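Local atomic coordinates of probable mRNA-capping enzyme (Acanthamoeba polyphaga mimivirus, PDB entry 3BGY), a protein that carries out mRNA cap formation, this N-terminal domain being the tunnel-type metal-dependent RNA triphosphatase that removes the terminal phosphate from the RNA 5' end. Residues E25-Y30 against I219-L224. Numbering follows the deposited sequence.
Sequences EMLRDY and IDINTL
L27 reaches from helix 17-32 to the turn that leads into the C-terminal helix 221-235, and its CD1 methyl makes the apolar contact. L27 CD1 lies 4.0 Å from I221 CB, touching that side chain at its branch point, and the two side chains cross at about a right angle. L27 CD1 is also 3.8 Å from I219 O, and L27 CD2 is 4.0 Å from I219 O, so the leucine fork meets backbone as well as side chain. I221, with CG1 anti to the backbone N (chi1 -167°), also packs on Y20, I23 and V24 of helix 17-32, in the turns preceding L27. F38 and L215 of the barrel wall cover L27 further.

The side-chain hydrogen bonds that shape the turn lie within 219-224. D220 is the N-cap of the C-terminal helix: D220 OD1 accepts from N222 N at 2.9 Å and, nearly along the C-O axis, from N222 ND2 at 2.8 Å. The amide ND2 also donates to Y20 OH, a polar link back to helix 17-32.

The two terminal helices thus meet outside the triphosphatase barrel mainly through apolar packing, with the N222-Y20 hydrogen bond at its side. D220 OD1, which accepts two hydrogen bonds from N222 and is probably stabilised by the helix dipole, is consistent with holding the turn against which L27 packs.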
ATOM      1  N   GLU A  25      13.814   4.112 -16.623  1.00 11.69           N
ATOM      2  CA  GLU A  25      14.709   4.698 -15.628  1.00 14.04           C
ATOM      3  C   GLU A  25      14.204   4.418 -14.213  1.00 14.27           C
ATOM      4  O   GLU A  25      15.002   4.067 -13.345  1.00 14.66           O
ATOM      5  CB  GLU A  25      14.862   6.216 -15.836  1.00 17.49           C
ATOM      6  CG  GLU A  25      15.410   6.559 -17.220  1.00 27.09           C
ATOM      7  CD  GLU A  25      15.762   8.026 -17.386  1.00 42.93           C
ATOM      8  OE1 GLU A  25      14.861   8.886 -17.226  1.00 50.84           O
ATOM      9  OE2 GLU A  25      16.943   8.304 -17.692  1.00 52.13           O
ATOM     10  N   MET A  26      12.875   4.499 -14.021  1.00 15.29           N
ATOM     11  CA  MET A  26      12.261   4.227 -12.708  1.00 13.12           C
ATOM     12  C   MET A  26      12.479   2.784 -12.322  1.00 15.07           C
ATOM     13  O   MET A  26      12.724   2.482 -11.154  1.00 14.84           O
ATOM     14  CB  MET A  26      10.762   4.527 -12.706  1.00 17.69           C
ATOM     15  CG  MET A  26      10.433   5.980 -12.771  1.00 18.77           C
ATOM     16  SD  MET A  26       8.656   6.202 -13.022  1.00 21.06           S
ATOM     17  CE  MET A  26       8.039   5.722 -11.410  1.00 16.88           C
ATOM     18  N   LEU A  27      12.401   1.889 -13.304  1.00 11.20           N
ATOM     19  CA  LEU A  27      12.616   0.450 -13.048  1.00 11.53           C
ATOM     20  C   LEU A  27      14.057   0.155 -12.650  1.00 16.47           C
ATOM     21  O   LEU A  27      14.308  -0.710 -11.809  1.00 14.64           O
ATOM     22  CB  LEU A  27      12.227  -0.395 -14.270  1.00 12.94           C
ATOM     23  CG  LEU A  27      10.734  -0.591 -14.485  1.00 10.17           C
ATOM     24  CD1 LEU A  27      10.430  -0.969 -15.912  1.00 14.16           C
ATOM     25  CD2 LEU A  27      10.215  -1.634 -13.513  1.00 17.55           C
ATOM     26  N   ARG A  28      14.995   0.871 -13.264  1.00 14.48           N
ATOM     27  CA  ARG A  28      16.409   0.717 -12.946  1.00 14.79           C
ATOM     28  C   ARG A  28      16.680   1.251 -11.545  1.00 17.70           C
ATOM     29  O   ARG A  28      17.380   0.599 -10.774  1.00 19.21           O
ATOM     30  CB  ARG A  28      17.284   1.461 -13.957  1.00 14.26           C
ATOM     31  CG  ARG A  28      18.793   1.213 -13.729  1.00 24.29           C
ATOM     32  CD  ARG A  28      19.650   1.897 -14.791  1.00 45.08           C
ATOM     33  NE  ARG A  28      19.599   3.355 -14.695  1.00 58.38           N
ATOM     34  CZ  ARG A  28      20.365   4.195 -15.390  1.00 69.22           C
ATOM     35  NH1 ARG A  28      21.262   3.740 -16.260  1.00 69.65           N
ATOM     36  NH2 ARG A  28      20.251   5.504 -15.197  1.00 74.07           N
ATOM     37  N   ASP A  29      16.100   2.413 -11.212  1.00 15.78           N
ATOM     38  CA  ASP A  29      16.278   3.005  -9.877  1.00 20.02           C
ATOM     39  C   ASP A  29      15.715   2.100  -8.797  1.00 19.81           C
ATOM     40  O   ASP A  29      16.339   1.932  -7.737  1.00 19.11           O
ATOM     41  CB  ASP A  29      15.633   4.379  -9.794  1.00 20.43           C
ATOM     42  CG  ASP A  29      16.392   5.430 -10.578  1.00 30.19           C
ATOM     43  OD1 ASP A  29      17.535   5.183 -11.020  1.00 38.17           O
ATOM     44  OD2 ASP A  29      15.830   6.515 -10.771  1.00 30.90           O
ATOM     45  N   TYR A  30      14.575   1.472  -9.107  1.00 15.49           N
ATOM     46  CA  TYR A  30      13.924   0.507  -8.206  1.00 16.32           C
ATOM     47  C   TYR A  30      14.858  -0.694  -7.948  1.00 19.97           C
ATOM     48  O   TYR A  30      15.042  -1.105  -6.798  1.00 25.23           O
ATOM     49  CB  TYR A  30      12.581   0.033  -8.813  1.00 17.36           C
ATOM     50  CG  TYR A  30      11.992  -1.253  -8.242  1.00 15.26           C
ATOM     51  CD1 TYR A  30      11.574  -1.330  -6.880  1.00 13.29           C
ATOM     52  CD2 TYR A  30      11.882  -2.409  -9.030  1.00 14.33           C
ATOM     53  CE1 TYR A  30      11.072  -2.502  -6.348  1.00 16.42           C
ATOM     54  CE2 TYR A  30      11.387  -3.610  -8.488  1.00 22.04           C
ATOM     55  CZ  TYR A  30      10.984  -3.645  -7.144  1.00 17.50           C
ATOM     56  OH  TYR A  30      10.551  -4.816  -6.586  1.00 23.59           O
ATOM     57  N   ILE A 219      11.515  -6.076 -13.621  1.00 15.47           N
ATOM     58  CA  ILE A 219      11.121  -6.808 -14.824  1.00 13.56           C
ATOM     59  C   ILE A 219      11.326  -5.838 -15.985  1.00 12.05           C
ATOM     60  O   ILE A 219      11.443  -4.639 -15.772  1.00 14.06           O
ATOM     61  CB  ILE A 219       9.642  -7.310 -14.834  1.00 17.97           C
ATOM     62  CG1 ILE A 219       8.626  -6.166 -14.672  1.00 13.72           C
ATOM     63  CG2 ILE A 219       9.435  -8.345 -13.737  1.00 19.78           C
ATOM     64  CD1 ILE A 219       7.184  -6.597 -14.758  1.00 15.85           C
ATOM     65  N   ASP A 220      11.355  -6.381 -17.195  1.00 15.34           N
ATOM     66  CA  ASP A 220      11.503  -5.563 -18.400  1.00 15.88           C
ATOM     67  C   ASP A 220      10.198  -4.786 -18.546  1.00 11.88           C
ATOM     68  O   ASP A 220       9.129  -5.309 -18.284  1.00 13.17           O
ATOM     69  CB  ASP A 220      11.677  -6.487 -19.602  1.00 13.81           C
ATOM     70  CG  ASP A 220      12.054  -5.732 -20.888  1.00 13.73           C
ATOM     71  OD1 ASP A 220      11.153  -5.309 -21.628  1.00 16.96           O
ATOM     72  OD2 ASP A 220      13.254  -5.569 -21.131  1.00 18.00           O
ATOM     73  N   ILE A 221      10.274  -3.557 -19.061  1.00 11.89           N
ATOM     74  CA  ILE A 221       9.055  -2.769 -19.249  1.00 12.59           C
ATOM     75  C   ILE A 221       8.034  -3.411 -20.199  1.00 14.38           C
ATOM     76  O   ILE A 221       6.824  -3.185 -20.080  1.00 14.17           O
ATOM     77  CB  ILE A 221       9.398  -1.359 -19.706  1.00 14.20           C
ATOM     78  CG1 ILE A 221       8.165  -0.448 -19.592  1.00 16.23           C
ATOM     79  CG2 ILE A 221       9.975  -1.388 -21.099  1.00 17.02           C
ATOM     80  CD1 ILE A 221       8.436   0.982 -19.926  1.00 18.04           C
ATOM     81  N   ASN A 222       8.533  -4.199 -21.157  1.00 14.28           N
ATOM     82  CA  ASN A 222       7.641  -4.852 -22.101  1.00 13.69           C
ATOM     83  C   ASN A 222       6.825  -5.938 -21.399  1.00 14.35           C
ATOM     84  O   ASN A 222       5.665  -6.148 -21.721  1.00 17.49           O
ATOM     85  CB  ASN A 222       8.424  -5.366 -23.309  1.00 14.06           C
ATOM     86  CG  ASN A 222       8.984  -4.223 -24.123  1.00 15.96           C
ATOM     87  OD1 ASN A 222       8.227  -3.526 -24.808  1.00 17.15           O
ATOM     88  ND2 ASN A 222      10.265  -3.938 -23.954  1.00 16.78           N
ATOM     89  N   THR A 223       7.453  -6.600 -20.422  1.00 13.29           N
ATOM     90  CA  THR A 223       6.739  -7.590 -19.586  1.00 14.90           C
ATOM     91  C   THR A 223       5.687  -6.850 -18.713  1.00 13.55           C
ATOM     92  O   THR A 223       4.531  -7.318 -18.571  1.00 14.97           O
ATOM     93  CB  THR A 223       7.753  -8.334 -18.705  1.00 14.04           C
ATOM     94  OG1 THR A 223       8.744  -8.890 -19.557  1.00 16.96           O
ATOM     95  CG2 THR A 223       7.114  -9.458 -17.905  1.00 17.69           C
ATOM     96  N   LEU A 224       6.061  -5.682 -18.179  1.00 14.32           N
ATOM     97  CA  LEU A 224       5.142  -4.878 -17.360  1.00 10.85           C
ATOM     98  C   LEU A 224       3.942  -4.441 -18.187  1.00 14.83           C
ATOM     99  O   LEU A 224       2.804  -4.587 -17.736  1.00 14.64           O
ATOM    100  CB  LEU A 224       5.848  -3.646 -16.801  1.00 12.90           C
ATOM    101  CG  LEU A 224       5.011  -2.616 -16.021  1.00 15.28           C
ATOM    102  CD1 LEU A 224       4.533  -3.223 -14.707  1.00 14.14           C
ATOM    103  CD2 LEU A 224       5.807  -1.370 -15.770  1.00 15.69           C
TER